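Local coordinates for ankyrin repeat domain protein (Legionella pneumophila subsp. pneumophila, PDB 6MCA) that acts as a secreted bacterial effector, AnkH, that interacts with host LARP7 of the 7SK snRNP complex and carries ankyrin repeats beside a cysteine protease-like fold, at residues A[280-285]-A[338-343]; A[273-278]-A[294-299]; A[163-168]-A[415-420]. All coordinates share one frame; numbering follows the deposited sequence.

Contact 1 of 3, residues A[280-285]-A[338-343]; sequences IDRGEN and PISSQI. With GOL (glycerol), chain D.
Arg282 and Ser340 meet where two loops run side by side after leaving strands 276-280 and 331-337 of the five-stranded antiparallel sheet. The guanidinium comes side-on: Arg282 NE bonds the Ser340 carbonyl O at 2.8 Å, with the donor almost in line with the C=O, while Arg282 NH1 reaches Ser340 OG at 3.0 Å, close to the guanidinium plane. A second, weak bond runs from NH1 to the same carbonyl. Over one face lies the methyl CG2 of Ile339, 3.3 Å from Arg282 NE, a branched apolar residue suited to flank a planar cation. Arginine fits here because its several N-H groups fan out in one plane, serving Ser340 on one side while NH2 is held by Tyr380 OH and Ala350 O. NH1 also donates to O3 of a glycerol, probably from the crystallisation liquor, whose O1 is hydrogen-bonded to Ser340 OG. The bend at chi3 (70°) turns the head toward Ser340. Backbone bonding continues the pairing, with Gln342 N donating to Arg282 O at 2.6 Å. CD1 of Ile343 packs on the Gly283 carbonyl. Behind this, Asp281 shapes the chain as an Asx turn: Asp281 OD1 accepts from Gly283 N at 3.2 Å, met from above the carboxylate plane.

Contact 2 of 3, residues A[273-278]-A[294-299]; sequences YHQWWA and IYRITR
Trp277 and Tyr295 form an antiparallel hydrogen-bonded pair, Trp277 N to Tyr295 O at 2.9 Å and Tyr295 N to Trp277 O at 2.8 Å, between strand segments whose directions differ by 144°; Ile297 N to Gln275 O extends the ladder with a nearly straight bond. On the face carrying Trp277 and Tyr295, CD1 of Tyr295 comes in at the indole edge, 3.9 Å from Trp277 CD1. Ile297 adds CG1, 3.7 Å from Trp277 CB, an aliphatic branch filling in beside the aromatic residues. These are neighbouring strands of a five-stranded antiparallel sheet, and helix 318-329 packs on this face through Trp277 and Tyr295, whereas Ala278 and Trp276 on the other face touch Met362 of helix 355-364. There the small Ala278 pairs with the bulkier Ile294. Trp276 reaches across to Arg296, its non-hydrogen-bonded partner on the neighbouring strand, with Trp276 CH2 3.7 Å from Arg296 NH1 and the two planes 46° apart. Arg296 leaves with CG anti to its own N (chi1 -179°) and bends at chi3, which turns the guanidinium so that one face, toward its rim, meets Trp276 CH2. Its long chain carries the charged end out to a water, 2.6 Å from Arg296 NH2, and Gln275 NE2 donates to that same water at 3.2 Å.

Contact 3 of 3, residues A[163-168]-A[415-420]; sequences FELQGD and GGILFQ
Two hydrogen bonds join the amide of Gln420 to the backbone of Gln166. Gln420 OE1 accepts from Gln166 N at 2.9 Å, and Gln420 NE2 donates to Gln166 O at 3.2 Å, meeting a lone pair in the carbonyl plane. Glutamine suits this place because its amide offers acceptor and donor together, matching the N-H and C=O of one residue, much as a strand neighbour would. Its chain runs extended beyond CG (chi2 -167°), which carries the amide from the helix across to the loop; the two bonds would fix its rotation. Loop 163-168 leads from helix 147-162 into strand 168-172, and the helix ends in a Schellman motif with Glu164 at positive phi, while the partner surface is one side of helix 404-421. Apolar packing lies beside the amide pair. The flat ring of Phe163 receives CG2 of Ile417 over one face as a CH-pi contact, 4.1 Å from the centroid and 15° off the normal. Leu165 lays CD2 against the helix, 3.8 Å from the backbone O of Gly416 and equally far from Gln420 CB. Leu165 CD1, the other methyl, is 4.2 Å from Ile417 CG1, and Leu165 and Ile417 both touch Ile159 of helix 147-162.

In the fold
From the N terminus, the chain runs through a series of helices ending with 147-162 and then reaches residues 163-168, which open the loop that contact 3 closes with helix 404-421. That long loop encloses the other two contacts and joins the end of helix 147-162 to the C-terminal helices. Inside it, segments 273-278 and 280-285 follow closely in sequence, and their partners 294-299 and 338-343 come in the same order, so contacts 2 and 1 cross. Contact 2 joins neighbouring strands of the five-stranded sheet, while contact 1 ties loops beyond two of its strands. Their centres lie about 20 Å apart; the centre of contact 3 is about 22 Å from that of contact 1 and about 39 Å from that of contact 2.

Contact 1 of 3, residues A[280-285]-A[338-343]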
loop_
_atom_site.group_PDB
_atom_site.type_symbol
_atom_site.label_atom_id
_atom_site.label_comp_id
_atom_site.label_asym_id
_atom_site.label_seq_id
_atom_site.Cartn_x
_atom_site.Cartn_y
_atom_site.Cartn_z
ATOM N N ILE A 280 -16.521 -7.471 -0.534
ATOM C CA ILE A 280 -15.574 -7.824 -1.580
ATOM C C ILE A 280 -14.540 -8.745 -0.951
ATOM O O ILE A 280 -13.781 -8.330 -0.060
ATOM C CB ILE A 280 -14.900 -6.587 -2.189
ATOM C CG1 ILE A 280 -15.947 -5.569 -2.641
ATOM C CG2 ILE A 280 -13.986 -6.993 -3.335
ATOM C CD1 ILE A 280 -15.390 -4.179 -2.850
ATOM N N ASP A 281 -14.516 -9.998 -1.411
ATOM C CA ASP A 281 -13.520 -10.978 -0.985
ATOM C C ASP A 281 -13.321 -11.932 -2.160
ATOM O O ASP A 281 -14.130 -12.840 -2.370
ATOM C CB ASP A 281 -13.965 -11.717 0.271
ATOM C CG ASP A 281 -12.894 -12.648 0.813
ATOM O OD1 ASP A 281 -11.780 -12.681 0.245
ATOM O OD2 ASP A 281 -13.166 -13.349 1.810
ATOM N N ARG A 282 -12.251 -11.713 -2.920
ATOM C CA ARG A 282 -11.965 -12.495 -4.115
ATOM C C ARG A 282 -11.178 -13.765 -3.817
ATOM O O ARG A 282 -10.761 -14.454 -4.753
ATOM C CB ARG A 282 -11.206 -11.636 -5.128
ATOM C CG ARG A 282 -11.890 -10.317 -5.443
ATOM C CD ARG A 282 -10.965 -9.368 -6.189
ATOM N NE ARG A 282 -10.708 -9.813 -7.556
ATOM C CZ ARG A 282 -10.183 -9.042 -8.504
ATOM N NH1 ARG A 282 -9.987 -9.527 -9.722
ATOM N NH2 ARG A 282 -9.863 -7.784 -8.235
ATOM N N GLY A 283 -10.971 -14.090 -2.543
ATOM C CA GLY A 283 -10.204 -15.264 -2.177
ATOM C C GLY A 283 -11.029 -16.531 -2.070
ATOM O O GLY A 283 -11.940 -16.758 -2.873
ATOM N N GLU A 284 -10.713 -17.357 -1.069
ATOM C CA GLU A 284 -11.371 -18.653 -0.917
ATOM C C GLU A 284 -12.883 -18.504 -0.777
ATOM O O GLU A 284 -13.648 -19.274 -1.373
ATOM C CB GLU A 284 -10.788 -19.387 0.292
ATOM C CG GLU A 284 -11.722 -20.396 0.938
ATOM C CD GLU A 284 -11.435 -21.820 0.504
ATOM O OE1 GLU A 284 -10.353 -22.063 -0.071
ATOM O OE2 GLU A 284 -12.291 -22.697 0.742
ATOM N N ASN A 285 -13.329 -17.508 -0.006
ATOM C CA ASN A 285 -14.758 -17.329 0.242
ATOM C C ASN A 285 -15.546 -17.158 -1.052
ATOM O O ASN A 285 -16.725 -17.525 -1.112
ATOM C CB ASN A 285 -14.977 -16.128 1.164
ATOM C CG ASN A 285 -16.424 -15.972 1.589
ATOM O OD1 ASN A 285 -16.960 -16.800 2.324
ATOM N ND2 ASN A 285 -17.063 -14.900 1.131
ATOM N N PRO A 338 -19.687 -9.841 -11.146
ATOM C CA PRO A 338 -18.793 -10.920 -11.621
ATOM C C PRO A 338 -17.330 -10.496 -11.655
ATOM O O PRO A 338 -16.700 -10.348 -12.706
ATOM C CB PRO A 338 -19.355 -11.216 -13.015
ATOM C CG PRO A 338 -19.895 -9.906 -13.474
ATOM C CD PRO A 338 -20.451 -9.230 -12.247
ATOM N N ILE A 339 -16.764 -10.293 -10.471
ATOM C CA ILE A 339 -15.350 -9.975 -10.326
ATOM C C ILE A 339 -14.573 -11.282 -10.237
ATOM O O ILE A 339 -14.964 -12.198 -9.504
ATOM C CB ILE A 339 -15.110 -9.097 -9.086
ATOM C CG1 ILE A 339 -15.699 -7.699 -9.298
ATOM C CG2 ILE A 339 -13.630 -9.015 -8.763
ATOM C CD1 ILE A 339 -14.720 -6.694 -9.872
ATOM N N SER A 340 -13.480 -11.375 -10.992
ATOM C CA SER A 340 -12.712 -12.612 -11.050
ATOM C C SER A 340 -12.116 -12.947 -9.687
ATOM O O SER A 340 -11.727 -12.065 -8.915
ATOM C CB SER A 340 -11.600 -12.500 -12.094
ATOM O OG SER A 340 -10.508 -11.745 -11.600
ATOM N N SER A 341 -12.048 -14.242 -9.396
ATOM C CA SER A 341 -11.513 -14.712 -8.129
ATOM C C SER A 341 -9.988 -14.658 -8.131
ATOM O O SER A 341 -9.336 -14.698 -9.178
ATOM C CB SER A 341 -11.981 -16.140 -7.841
ATOM O OG SER A 341 -13.390 -16.199 -7.705
ATOM N N GLN A 342 -9.423 -14.560 -6.925
ATOM C CA GLN A 342 -7.975 -14.597 -6.705
ATOM C C GLN A 342 -7.730 -15.672 -5.645
ATOM O O GLN A 342 -7.570 -15.381 -4.457
ATOM C CB GLN A 342 -7.438 -13.217 -6.287
ATOM C CG GLN A 342 -5.975 -13.190 -5.845
ATOM C CD GLN A 342 -4.999 -13.301 -7.000
ATOM O OE1 GLN A 342 -5.396 -13.394 -8.162
ATOM N NE2 GLN A 342 -3.709 -13.287 -6.683
ATOM N N ILE A 343 -7.728 -16.930 -6.085
ATOM C CA ILE A 343 -7.566 -18.045 -5.158
ATOM C C ILE A 343 -6.099 -18.234 -4.796
ATOM O O ILE A 343 -5.749 -18.398 -3.622
ATOM C CB ILE A 343 -8.171 -19.328 -5.759
ATOM C CG1 ILE A 343 -9.636 -19.102 -6.133
ATOM C CG2 ILE A 343 -8.044 -20.485 -4.782
ATOM C CD1 ILE A 343 -10.515 -18.734 -4.960
HETATM C C1 GOL D . -7.931 -10.310 -14.200
HETATM O O1 GOL D . -9.270 -10.224 -13.820
HETATM C C2 GOL D . -7.090 -9.749 -13.027
HETATM O O2 GOL D . -5.729 -9.911 -13.244
HETATM C C3 GOL D . -7.491 -8.256 -12.924
HETATM O O3 GOL D . -8.182 -8.107 -11.722
#

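Contact 2 of 3, residues A[273-278]-A[294-299]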
loop_
_atom_site.group_PDB
_atom_site.type_symbol
_atom_site.label_atom_id
_atom_site.label_comp_id
_atom_site.label_asym_id
_atom_site.label_seq_id
_atom_site.Cartn_x
_atom_site.Cartn_y
_atom_site.Cartn_z
ATOM N N TYR A 273 -22.578 2.821 0.854
ATOM C CA TYR A 273 -23.023 3.987 0.096
ATOM C C TYR A 273 -24.513 4.153 0.337
ATOM O O TYR A 273 -25.318 3.399 -0.218
ATOM C CB TYR A 273 -22.722 3.848 -1.395
ATOM C CG TYR A 273 -23.146 5.059 -2.196
ATOM C CD1 TYR A 273 -22.438 6.252 -2.112
ATOM C CD2 TYR A 273 -24.257 5.015 -3.028
ATOM C CE1 TYR A 273 -22.822 7.364 -2.835
ATOM C CE2 TYR A 273 -24.649 6.124 -3.758
ATOM C CZ TYR A 273 -23.927 7.296 -3.656
ATOM O OH TYR A 273 -24.311 8.402 -4.379
ATOM N N HIS A 274 -24.872 5.138 1.161
ATOM C CA HIS A 274 -26.256 5.367 1.559
ATOM C C HIS A 274 -26.852 4.095 2.150
ATOM O O HIS A 274 -26.344 3.579 3.151
ATOM C CB HIS A 274 -27.080 5.872 0.372
ATOM C CG HIS A 274 -26.591 7.171 -0.191
ATOM N ND1 HIS A 274 -25.997 8.142 0.586
ATOM C CD2 HIS A 274 -26.607 7.658 -1.454
ATOM C CE1 HIS A 274 -25.668 9.171 -0.174
ATOM N NE2 HIS A 274 -26.027 8.902 -1.417
ATOM N N GLN A 275 -27.912 3.572 1.539
ATOM C CA GLN A 275 -28.577 2.380 2.049
ATOM C C GLN A 275 -27.985 1.085 1.500
ATOM O O GLN A 275 -28.556 0.014 1.730
ATOM C CB GLN A 275 -30.076 2.434 1.739
ATOM C CG GLN A 275 -30.436 2.120 0.292
ATOM C CD GLN A 275 -30.427 3.347 -0.597
ATOM O OE1 GLN A 275 -29.650 4.278 -0.384
ATOM N NE2 GLN A 275 -31.298 3.358 -1.599
ATOM N N TRP A 276 -26.857 1.154 0.797
ATOM C CA TRP A 276 -26.260 -0.011 0.161
ATOM C C TRP A 276 -24.965 -0.402 0.860
ATOM O O TRP A 276 -24.200 0.459 1.305
ATOM C CB TRP A 276 -25.991 0.256 -1.321
ATOM C CG TRP A 276 -27.211 0.690 -2.062
ATOM C CD1 TRP A 276 -27.483 1.942 -2.532
ATOM C CD2 TRP A 276 -28.338 -0.123 -2.408
ATOM N NE1 TRP A 276 -28.707 1.956 -3.156
ATOM C CE2 TRP A 276 -29.253 0.701 -3.091
ATOM C CE3 TRP A 276 -28.660 -1.468 -2.206
ATOM C CZ2 TRP A 276 -30.468 0.224 -3.578
ATOM C CZ3 TRP A 276 -29.866 -1.940 -2.689
ATOM C CH2 TRP A 276 -30.755 -1.097 -3.367
ATOM N N TRP A 277 -24.725 -1.708 0.939
ATOM C CA TRP A 277 -23.547 -2.282 1.572
ATOM C C TRP A 277 -22.966 -3.319 0.624
ATOM O O TRP A 277 -23.706 -3.973 -0.109
ATOM C CB TRP A 277 -23.917 -2.909 2.923
ATOM C CG TRP A 277 -22.803 -3.593 3.656
ATOM C CD1 TRP A 277 -22.399 -4.889 3.511
ATOM C CD2 TRP A 277 -21.973 -3.026 4.678
ATOM N NE1 TRP A 277 -21.359 -5.160 4.370
ATOM C CE2 TRP A 277 -21.079 -4.034 5.097
ATOM C CE3 TRP A 277 -21.892 -1.763 5.274
ATOM C CZ2 TRP A 277 -20.119 -3.815 6.085
ATOM C CZ3 TRP A 277 -20.937 -1.549 6.254
ATOM C CH2 TRP A 277 -20.064 -2.570 6.648
ATOM N N ALA A 278 -21.646 -3.454 0.609
ATOM C CA ALA A 278 -21.008 -4.359 -0.337
ATOM C C ALA A 278 -19.835 -5.055 0.326
ATOM O O ALA A 278 -19.017 -4.405 0.983
ATOM C CB ALA A 278 -20.530 -3.615 -1.587
ATOM N N ILE A 294 -23.720 -7.289 -2.989
ATOM C CA ILE A 294 -24.293 -5.991 -2.652
ATOM C C ILE A 294 -25.651 -6.219 -2.004
ATOM O O ILE A 294 -26.522 -6.875 -2.589
ATOM C CB ILE A 294 -24.426 -5.090 -3.893
ATOM C CG1 ILE A 294 -23.081 -4.966 -4.614
ATOM C CG2 ILE A 294 -24.963 -3.718 -3.504
ATOM C CD1 ILE A 294 -23.181 -4.353 -5.992
ATOM N N TYR A 295 -25.829 -5.662 -0.810
ATOM C CA TYR A 295 -27.029 -5.793 -0.002
ATOM C C TYR A 295 -27.638 -4.420 0.246
ATOM O O TYR A 295 -26.970 -3.387 0.135
ATOM C CB TYR A 295 -26.728 -6.448 1.356
ATOM C CG TYR A 295 -25.757 -7.608 1.329
ATOM C CD1 TYR A 295 -24.386 -7.394 1.236
ATOM C CD2 TYR A 295 -26.209 -8.916 1.434
ATOM C CE1 TYR A 295 -23.497 -8.452 1.221
ATOM C CE2 TYR A 295 -25.327 -9.979 1.423
ATOM C CZ TYR A 295 -23.974 -9.743 1.317
ATOM O OH TYR A 295 -23.095 -10.801 1.305
ATOM N N ARG A 296 -28.919 -4.423 0.607
ATOM C CA ARG A 296 -29.582 -3.232 1.117
ATOM C C ARG A 296 -29.553 -3.262 2.639
ATOM O O ARG A 296 -29.847 -4.295 3.252
ATOM C CB ARG A 296 -31.025 -3.147 0.619
ATOM C CG ARG A 296 -31.764 -1.909 1.110
ATOM C CD ARG A 296 -33.275 -2.068 1.010
ATOM N NE ARG A 296 -33.710 -2.352 -0.354
ATOM C CZ ARG A 296 -33.876 -1.426 -1.293
ATOM N NH1 ARG A 296 -34.277 -1.777 -2.508
ATOM N NH2 ARG A 296 -33.639 -0.151 -1.020
ATOM N N ILE A 297 -29.196 -2.134 3.245
ATOM C CA ILE A 297 -29.151 -2.021 4.700
ATOM C C ILE A 297 -30.566 -1.734 5.192
ATOM O O ILE A 297 -31.074 -0.621 5.036
ATOM C CB ILE A 297 -28.171 -0.934 5.152
ATOM C CG1 ILE A 297 -26.758 -1.254 4.660
ATOM C CG2 ILE A 297 -28.193 -0.792 6.665
ATOM C CD1 ILE A 297 -25.800 -0.086 4.752
ATOM N N THR A 298 -31.211 -2.743 5.779
ATOM C CA THR A 298 -32.579 -2.605 6.259
ATOM C C THR A 298 -32.664 -2.187 7.721
ATOM O O THR A 298 -33.740 -1.777 8.168
ATOM C CB THR A 298 -33.354 -3.914 6.061
ATOM O OG1 THR A 298 -32.810 -4.934 6.909
ATOM C CG2 THR A 298 -33.273 -4.367 4.608
ATOM N N ARG A 299 -31.564 -2.274 8.472
ATOM C CA ARG A 299 -31.484 -1.757 9.837
ATOM C C ARG A 299 -30.349 -0.738 9.905
ATOM O O ARG A 299 -29.302 -1.000 10.509
ATOM C CB ARG A 299 -31.274 -2.878 10.854
ATOM C CG ARG A 299 -32.191 -4.081 10.670
ATOM C CD ARG A 299 -31.806 -5.225 11.604
ATOM N NE ARG A 299 -32.890 -6.193 11.765
ATOM C CZ ARG A 299 -33.939 -6.026 12.565
ATOM N NH1 ARG A 299 -34.055 -4.923 13.292
ATOM N NH2 ARG A 299 -34.876 -6.962 12.642
HETATM O O HOH W 1 -33.945 1.873 -2.579
#

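Contact 3 of 3, residues A[163-168]-A[415-420]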
loop_
_atom_site.group_PDB
_atom_site.type_symbol
_atom_site.label_atom_id
_atom_site.label_comp_id
_atom_site.label_asym_id
_atom_site.label_seq_id
_atom_site.Cartn_x
_atom_site.Cartn_y
_atom_site.Cartn_z
ATOM N N PHE A 163 1.707 -6.423 -11.695
ATOM C CA PHE A 163 2.140 -7.516 -12.555
ATOM C C PHE A 163 2.152 -8.862 -11.842
ATOM O O PHE A 163 2.552 -9.861 -12.450
ATOM C CB PHE A 163 3.529 -7.214 -13.130
ATOM C CG PHE A 163 3.530 -6.126 -14.166
ATOM C CD1 PHE A 163 3.183 -6.400 -15.479
ATOM C CD2 PHE A 163 3.869 -4.826 -13.826
ATOM C CE1 PHE A 163 3.178 -5.400 -16.435
ATOM C CE2 PHE A 163 3.867 -3.821 -14.778
ATOM C CZ PHE A 163 3.521 -4.109 -16.084
ATOM N N GLU A 164 1.727 -8.906 -10.576
ATOM C CA GLU A 164 1.611 -10.151 -9.812
ATOM C C GLU A 164 2.935 -10.911 -9.769
ATOM O O GLU A 164 2.981 -12.128 -9.957
ATOM C CB GLU A 164 0.495 -11.037 -10.369
ATOM C CG GLU A 164 -0.892 -10.423 -10.264
ATOM C CD GLU A 164 -1.980 -11.355 -10.759
ATOM O OE1 GLU A 164 -3.002 -10.856 -11.279
ATOM O OE2 GLU A 164 -1.815 -12.585 -10.629
ATOM N N LEU A 165 4.022 -10.188 -9.515
ATOM C CA LEU A 165 5.339 -10.800 -9.463
ATOM C C LEU A 165 5.529 -11.565 -8.159
ATOM O O LEU A 165 5.011 -11.182 -7.105
ATOM C CB LEU A 165 6.430 -9.739 -9.607
ATOM C CG LEU A 165 6.358 -8.866 -10.861
ATOM C CD1 LEU A 165 7.503 -7.865 -10.884
ATOM C CD2 LEU A 165 6.368 -9.729 -12.111
ATOM N N GLN A 166 6.281 -12.658 -8.241
ATOM C CA GLN A 166 6.608 -13.480 -7.088
ATOM C C GLN A 166 8.078 -13.312 -6.728
ATOM O O GLN A 166 8.915 -13.017 -7.586
ATOM C CB GLN A 166 6.305 -14.958 -7.358
ATOM C CG GLN A 166 4.838 -15.257 -7.622
ATOM C CD GLN A 166 4.537 -16.744 -7.612
ATOM O OE1 GLN A 166 5.448 -17.573 -7.635
ATOM N NE2 GLN A 166 3.256 -17.089 -7.577
ATOM N N GLY A 167 8.384 -13.501 -5.451
ATOM C CA GLY A 167 9.753 -13.422 -4.985
ATOM C C GLY A 167 10.127 -12.040 -4.484
ATOM O O GLY A 167 9.281 -11.201 -4.160
ATOM N N ASP A 168 11.433 -11.809 -4.425
ATOM C CA ASP A 168 11.996 -10.565 -3.926
ATOM C C ASP A 168 12.688 -9.805 -5.049
ATOM O O ASP A 168 12.867 -10.306 -6.163
ATOM C CB ASP A 168 12.992 -10.834 -2.790
ATOM C CG ASP A 168 12.374 -11.599 -1.638
ATOM O OD1 ASP A 168 11.250 -11.248 -1.223
ATOM O OD2 ASP A 168 13.017 -12.550 -1.146
ATOM N N GLY A 415 13.451 -7.200 -15.847
ATOM C CA GLY A 415 13.602 -8.607 -16.176
ATOM C C GLY A 415 12.570 -9.475 -15.484
ATOM O O GLY A 415 12.063 -10.437 -16.068
ATOM N N GLY A 416 12.246 -9.149 -14.231
ATOM C CA GLY A 416 11.174 -9.857 -13.551
ATOM C C GLY A 416 9.848 -9.710 -14.271
ATOM O O GLY A 416 9.129 -10.691 -14.484
ATOM N N ILE A 417 9.511 -8.476 -14.658
ATOM C CA ILE A 417 8.297 -8.240 -15.443
ATOM C C ILE A 417 8.301 -9.111 -16.693
ATOM O O ILE A 417 7.352 -9.857 -16.961
ATOM C CB ILE A 417 8.166 -6.752 -15.810
ATOM C CG1 ILE A 417 8.046 -5.884 -14.557
ATOM C CG2 ILE A 417 6.971 -6.535 -16.732
ATOM C CD1 ILE A 417 7.874 -4.411 -14.864
ATOM N N LEU A 418 9.390 -9.036 -17.463
ATOM C CA LEU A 418 9.468 -9.742 -18.740
ATOM C C LEU A 418 9.309 -11.247 -18.557
ATOM O O LEU A 418 8.557 -11.896 -19.294
ATOM C CB LEU A 418 10.798 -9.421 -19.425
ATOM C CG LEU A 418 11.167 -10.237 -20.666
ATOM C CD1 LEU A 418 10.156 -10.020 -21.781
ATOM C CD2 LEU A 418 12.573 -9.891 -21.131
ATOM N N PHE A 419 10.004 -11.821 -17.573
ATOM C CA PHE A 419 9.998 -13.271 -17.429
ATOM C C PHE A 419 8.680 -13.776 -16.854
ATOM O O PHE A 419 8.142 -14.786 -17.324
ATOM C CB PHE A 419 11.167 -13.720 -16.554
ATOM C CG PHE A 419 11.355 -15.211 -16.510
ATOM C CD1 PHE A 419 11.888 -15.889 -17.595
ATOM C CD2 PHE A 419 11.000 -15.935 -15.383
ATOM C CE1 PHE A 419 12.060 -17.260 -17.558
ATOM C CE2 PHE A 419 11.171 -17.306 -15.339
ATOM C CZ PHE A 419 11.702 -17.969 -16.429
ATOM N N GLN A 420 8.134 -13.091 -15.847
ATOM C CA GLN A 420 6.985 -13.631 -15.134
ATOM C C GLN A 420 5.644 -13.240 -15.740
ATOM O O GLN A 420 4.702 -14.038 -15.689
ATOM C CB GLN A 420 7.016 -13.186 -13.668
ATOM C CG GLN A 420 8.276 -13.583 -12.914
ATOM C CD GLN A 420 8.131 -13.419 -11.413
ATOM O OE1 GLN A 420 7.068 -13.679 -10.848
ATOM N NE2 GLN A 420 9.200 -12.979 -10.759
#